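Local coordinates for protein replicative DNA helicase (Helicobacter pylori, PDB 3GXV) that probably unwinds duplex DNA at the replication fork as a hexameric, ATP-driven helicase and interacts with primase, here represented by its N-terminal domain, at residues Q9-L23 and A88-I101. Numbering follows the deposited sequence.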
loop_
_atom_site.group_PDB
_atom_site.type_symbol
_atom_site.label_atom_id
_atom_site.label_comp_id
_atom_site.label_asym_id
_atom_site.label_seq_id
_atom_site.Cartn_x
_atom_site.Cartn_y
_atom_site.Cartn_z
ATOM N N GLN B 9 -13.281 22.834 6.544
ATOM C CA GLN B 9 -13.460 21.649 7.374
ATOM C C GLN B 9 -13.711 20.423 6.488
ATOM O O GLN B 9 -13.193 19.339 6.751
ATOM C CB GLN B 9 -14.647 21.897 8.308
ATOM C CG GLN B 9 -15.053 20.765 9.235
ATOM C CD GLN B 9 -16.309 21.126 10.018
ATOM O OE1 GLN B 9 -16.337 22.126 10.736
ATOM N NE2 GLN B 9 -17.357 20.326 9.868
ATOM N N LEU B 10 -14.505 20.610 5.439
ATOM C CA LEU B 10 -14.829 19.546 4.503
ATOM C C LEU B 10 -13.566 19.094 3.766
ATOM O O LEU B 10 -13.317 17.894 3.590
ATOM C CB LEU B 10 -15.860 20.042 3.492
ATOM C CG LEU B 10 -17.293 19.539 3.670
ATOM C CD1 LEU B 10 -18.199 20.185 2.616
ATOM C CD2 LEU B 10 -17.306 18.014 3.551
ATOM N N GLN B 11 -12.766 20.067 3.349
ATOM C CA GLN B 11 -11.538 19.764 2.655
ATOM C C GLN B 11 -10.586 18.998 3.589
ATOM O O GLN B 11 -9.998 17.989 3.197
ATOM C CB GLN B 11 -10.893 21.067 2.160
ATOM C CG GLN B 11 -9.911 20.847 1.035
ATOM C CD GLN B 11 -9.422 22.133 0.411
ATOM O OE1 GLN B 11 -8.580 22.112 -0.483
ATOM N NE2 GLN B 11 -9.951 23.262 0.870
ATOM N N ASN B 12 -10.457 19.479 4.823
ATOM C CA ASN B 12 -9.585 18.871 5.823
ATOM C C ASN B 12 -10.013 17.441 6.168
ATOM O O ASN B 12 -9.181 16.556 6.361
ATOM C CB ASN B 12 -9.576 19.738 7.085
ATOM C CG ASN B 12 -8.765 19.132 8.208
ATOM O OD1 ASN B 12 -7.658 18.642 7.994
ATOM N ND2 ASN B 12 -9.302 19.179 9.418
ATOM N N ILE B 13 -11.318 17.227 6.246
ATOM C CA ILE B 13 -11.875 15.918 6.558
ATOM C C ILE B 13 -11.623 14.892 5.459
ATOM O O ILE B 13 -11.443 13.708 5.743
ATOM C CB ILE B 13 -13.404 16.016 6.788
ATOM C CG1 ILE B 13 -13.675 16.702 8.128
ATOM C CG2 ILE B 13 -14.040 14.628 6.723
ATOM C CD1 ILE B 13 -15.139 16.890 8.432
ATOM N N GLU B 14 -11.632 15.347 4.211
ATOM C CA GLU B 14 -11.417 14.461 3.078
ATOM C C GLU B 14 -9.995 13.940 3.047
ATOM O O GLU B 14 -9.759 12.803 2.653
ATOM C CB GLU B 14 -11.733 15.180 1.764
ATOM C CG GLU B 14 -13.171 15.679 1.685
ATOM C CD GLU B 14 -13.561 16.223 0.325
ATOM O OE1 GLU B 14 -12.694 16.769 -0.411
ATOM O OE2 GLU B 14 -14.759 16.123 0.001
ATOM N N ARG B 15 -9.050 14.775 3.456
ATOM C CA ARG B 15 -7.653 14.380 3.481
ATOM C C ARG B 15 -7.442 13.361 4.586
ATOM O O ARG B 15 -6.814 12.320 4.375
ATOM C CB ARG B 15 -6.745 15.586 3.746
ATOM C CG ARG B 15 -6.694 16.602 2.623
ATOM C CD ARG B 15 -5.551 17.596 2.823
ATOM N NE ARG B 15 -5.790 18.536 3.915
ATOM C CZ ARG B 15 -6.160 19.805 3.754
ATOM N NH1 ARG B 15 -6.340 20.311 2.545
ATOM N NH2 ARG B 15 -6.345 20.572 4.809
ATOM N N ILE B 16 -7.956 13.667 5.774
ATOM C CA ILE B 16 -7.785 12.766 6.901
ATOM C C ILE B 16 -8.325 11.380 6.561
ATOM O O ILE B 16 -7.790 10.380 6.995
ATOM C CB ILE B 16 -8.494 13.297 8.158
ATOM C CG1 ILE B 16 -7.867 14.630 8.588
ATOM C CG2 ILE B 16 -8.387 12.259 9.270
ATOM C CD1 ILE B 16 -8.618 15.353 9.709
ATOM N N VAL B 17 -9.384 11.339 5.764
ATOM C CA VAL B 17 -9.993 10.085 5.358
ATOM C C VAL B 17 -9.087 9.345 4.386
ATOM O O VAL B 17 -8.912 8.130 4.503
ATOM C CB VAL B 17 -11.354 10.333 4.688
ATOM C CG1 VAL B 17 -11.935 9.024 4.160
ATOM C CG2 VAL B 17 -12.309 10.947 5.690
ATOM N N LEU B 18 -8.520 10.093 3.433
ATOM C CA LEU B 18 -7.628 9.543 2.409
ATOM C C LEU B 18 -6.305 9.138 3.056
ATOM O O LEU B 18 -5.692 8.139 2.677
ATOM C CB LEU B 18 -7.374 10.577 1.297
ATOM C CG LEU B 18 -8.503 10.982 0.328
ATOM C CD1 LEU B 18 -7.987 12.049 -0.635
ATOM C CD2 LEU B 18 -8.986 9.781 -0.458
ATOM N N SER B 19 -5.868 9.936 4.024
ATOM C CA SER B 19 -4.645 9.651 4.758
ATOM C C SER B 19 -4.871 8.377 5.557
ATOM O O SER B 19 -3.953 7.582 5.723
ATOM C CB SER B 19 -4.303 10.792 5.715
ATOM O OG SER B 19 -3.313 10.377 6.637
ATOM N N GLY B 20 -6.096 8.192 6.046
ATOM C CA GLY B 20 -6.423 6.996 6.811
ATOM C C GLY B 20 -6.368 5.739 5.952
ATOM O O GLY B 20 -5.933 4.681 6.403
ATOM N N ILE B 21 -6.816 5.864 4.708
ATOM C CA ILE B 21 -6.815 4.755 3.751
ATOM C C ILE B 21 -5.381 4.337 3.419
ATOM O O ILE B 21 -5.111 3.158 3.158
ATOM C CB ILE B 21 -7.536 5.158 2.442
ATOM C CG1 ILE B 21 -9.030 5.325 2.713
ATOM C CG2 ILE B 21 -7.268 4.125 1.337
ATOM C CD1 ILE B 21 -9.834 5.675 1.483
ATOM N N VAL B 22 -4.474 5.312 3.432
ATOM C CA VAL B 22 -3.066 5.064 3.148
ATOM C C VAL B 22 -2.415 4.280 4.286
ATOM O O VAL B 22 -1.439 3.567 4.077
ATOM C CB VAL B 22 -2.311 6.393 2.924
ATOM C CG1 VAL B 22 -0.810 6.145 2.835
ATOM C CG2 VAL B 22 -2.812 7.057 1.640
ATOM N N LEU B 23 -2.967 4.421 5.487
ATOM C CA LEU B 23 -2.476 3.721 6.679
ATOM C C LEU B 23 -3.045 2.295 6.743
ATOM O O LEU B 23 -2.380 1.364 7.212
ATOM C CB LEU B 23 -2.873 4.490 7.939
ATOM C CG LEU B 23 -2.946 3.658 9.219
ATOM C CD1 LEU B 23 -1.583 3.047 9.520
ATOM C CD2 LEU B 23 -3.415 4.537 10.363
ATOM N N ALA B 88 -1.616 14.777 6.587
ATOM C CA ALA B 88 -2.770 14.828 7.474
ATOM C C ALA B 88 -2.742 13.619 8.398
ATOM O O ALA B 88 -2.271 12.552 8.014
ATOM C CB ALA B 88 -4.053 14.846 6.663
ATOM N N SER B 89 -3.248 13.781 9.614
ATOM C CA SER B 89 -3.246 12.707 10.601
ATOM C C SER B 89 -4.336 11.668 10.464
ATOM O O SER B 89 -5.522 11.975 10.493
ATOM C CB SER B 89 -3.311 13.303 12.005
ATOM O OG SER B 89 -2.288 14.264 12.195
ATOM N N PRO B 90 -3.925 10.407 10.285
ATOM C CA PRO B 90 -4.850 9.299 10.154
ATOM C C PRO B 90 -5.583 9.359 11.504
ATOM O O PRO B 90 -4.984 9.503 12.583
ATOM C CB PRO B 90 -3.934 8.064 10.012
ATOM C CG PRO B 90 -2.555 8.683 9.561
ATOM C CD PRO B 90 -2.537 9.942 10.348
ATOM N N ILE B 91 -6.895 9.277 11.475
ATOM C CA ILE B 91 -7.675 9.311 12.700
ATOM C C ILE B 91 -8.084 7.875 12.987
ATOM O O ILE B 91 -7.757 6.966 12.228
ATOM C CB ILE B 91 -8.843 10.273 12.462
ATOM C CG1 ILE B 91 -8.517 11.569 13.204
ATOM C CG2 ILE B 91 -10.174 9.669 12.826
ATOM C CD1 ILE B 91 -7.170 12.250 12.821
ATOM N N ASP B 92 -8.729 7.654 14.112
ATOM C CA ASP B 92 -9.175 6.311 14.408
ATOM C C ASP B 92 -10.656 6.404 14.086
ATOM O O ASP B 92 -11.308 7.356 14.505
ATOM C CB ASP B 92 -8.966 5.994 15.891
ATOM C CG ASP B 92 -7.694 5.190 16.177
ATOM O OD1 ASP B 92 -7.537 4.752 17.332
ATOM O OD2 ASP B 92 -6.856 4.979 15.290
ATOM N N ASN B 93 -11.180 5.453 13.323
ATOM C CA ASN B 93 -12.592 5.501 12.962
ATOM C C ASN B 93 -12.944 6.768 12.195
ATOM O O ASN B 93 -13.278 7.798 12.787
ATOM C CB ASN B 93 -13.490 5.396 14.205
ATOM C CG ASN B 93 -14.963 5.301 13.848
ATOM O OD1 ASN B 93 -15.321 4.700 12.838
ATOM N ND2 ASN B 93 -15.823 5.879 14.678
ATOM N N ILE B 94 -12.850 6.670 10.869
ATOM C CA ILE B 94 -13.162 7.776 9.970
ATOM C C ILE B 94 -14.588 7.655 9.445
ATOM O O ILE B 94 -14.941 8.257 8.431
ATOM C CB ILE B 94 -12.195 7.807 8.758
ATOM C CG1 ILE B 94 -11.858 6.382 8.309
ATOM C CG2 ILE B 94 -10.945 8.585 9.107
ATOM C CD1 ILE B 94 -13.032 5.614 7.748
ATOM N N GLU B 95 -15.401 6.866 10.139
ATOM C CA GLU B 95 -16.791 6.644 9.752
ATOM C C GLU B 95 -17.588 7.938 9.605
ATOM O O GLU B 95 -17.975 8.312 8.502
ATOM C CB GLU B 95 -17.486 5.736 10.773
ATOM C CG GLU B 95 -18.963 5.506 10.496
ATOM C CD GLU B 95 -19.662 4.773 11.622
ATOM O OE1 GLU B 95 -20.900 4.608 11.551
ATOM O OE2 GLU B 95 -18.976 4.359 12.581
ATOM N N ALA B 96 -17.840 8.618 10.718
ATOM C CA ALA B 96 -18.612 9.860 10.675
ATOM C C ALA B 96 -18.147 10.762 9.537
ATOM O O ALA B 96 -18.972 11.294 8.785
ATOM C CB ALA B 96 -18.495 10.590 11.991
ATOM N N TYR B 97 -16.831 10.928 9.426
ATOM C CA TYR B 97 -16.220 11.744 8.387
ATOM C C TYR B 97 -16.723 11.318 6.998
ATOM O O TYR B 97 -17.177 12.144 6.204
ATOM C CB TYR B 97 -14.695 11.594 8.447
ATOM C CG TYR B 97 -13.971 12.477 9.445
ATOM C CD1 TYR B 97 -14.641 13.087 10.507
ATOM C CD2 TYR B 97 -12.605 12.720 9.306
ATOM C CE1 TYR B 97 -13.962 13.928 11.399
ATOM C CE2 TYR B 97 -11.919 13.550 10.187
ATOM C CZ TYR B 97 -12.600 14.154 11.226
ATOM O OH TYR B 97 -11.915 14.996 12.064
ATOM N N VAL B 98 -16.632 10.025 6.708
ATOM C CA VAL B 98 -17.072 9.499 5.427
ATOM C C VAL B 98 -18.526 9.849 5.156
ATOM O O VAL B 98 -18.857 10.266 4.051
ATOM C CB VAL B 98 -16.871 7.976 5.369
ATOM C CG1 VAL B 98 -17.463 7.406 4.096
ATOM C CG2 VAL B 98 -15.397 7.670 5.415
ATOM N N GLU B 99 -19.386 9.682 6.164
ATOM C CA GLU B 99 -20.806 10.009 6.038
ATOM C C GLU B 99 -20.988 11.526 5.942
ATOM O O GLU B 99 -21.983 12.009 5.392
ATOM C CB GLU B 99 -21.612 9.491 7.237
ATOM C CG GLU B 99 -23.113 9.745 7.088
ATOM C CD GLU B 99 -23.903 9.598 8.385
ATOM O OE1 GLU B 99 -25.141 9.775 8.342
ATOM O OE2 GLU B 99 -23.298 9.317 9.440
ATOM N N GLU B 100 -20.038 12.277 6.491
ATOM C CA GLU B 100 -20.110 13.728 6.432
ATOM C C GLU B 100 -19.773 14.132 5.003
ATOM O O GLU B 100 -20.434 14.987 4.402
ATOM C CB GLU B 100 -19.112 14.359 7.410
ATOM C CG GLU B 100 -19.305 15.856 7.581
ATOM C CD GLU B 100 -18.476 16.439 8.710
ATOM O OE1 GLU B 100 -18.322 15.773 9.757
ATOM O OE2 GLU B 100 -17.993 17.578 8.550
ATOM N N ILE B 101 -18.737 13.503 4.458
ATOM C CA ILE B 101 -18.305 13.774 3.091
ATOM C C ILE B 101 -19.436 13.465 2.116
ATOM O O ILE B 101 -19.675 14.211 1.169
ATOM C CB ILE B 101 -17.063 12.927 2.744
ATOM C CG1 ILE B 101 -15.836 13.533 3.430
ATOM C CG2 ILE B 101 -16.869 12.849 1.225
ATOM C CD1 ILE B 101 -14.602 12.667 3.377
#
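Helix packing in the all-helical N-terminal domain of a DnaB-type helicase joins helix 3-23 to the start of helix 95-119 and to the loop that leads into it. The short helical segments run at 129° to each other, and the loop from Ala88 to Ile94 passes across the C-terminal half of 9-23; the two backbones come closest where Gly20 meets Pro90, their CA atoms 4.4 Å apart. The Tyr97 ring packs against Ile13 and Ile16. Ile13 lies over one face of its ring, with CG1 4.1 Å from the centroid and almost on the ring normal, while Ile13 CG2 reaches Tyr97 CG at 3.5 Å. Ile16 comes to the ring from the edge instead, its CD1 3.8 Å from Tyr97 CE2. One turn further along helix 95-119, Ile101 CD1 packs against Glu14, 3.7 Å from its CG, and beside Val17. The Glu14 carboxylate turns to other partners, the backbone N atoms of Tyr41 and Tyr42 and the side chain of Asn45. Two hydrogen bonds cross between the segments. An extended side chain, CG anti to the backbone N (chi1 178°), carries Gln9 NE2 to the syn side of Glu100 OE2 at 3.1 Å, with the amide and carboxylate planes nearly perpendicular. Where the loop begins, Ser19 OG donates to Ala88 O at 2.8 Å, approaching from above the carbonyl plane.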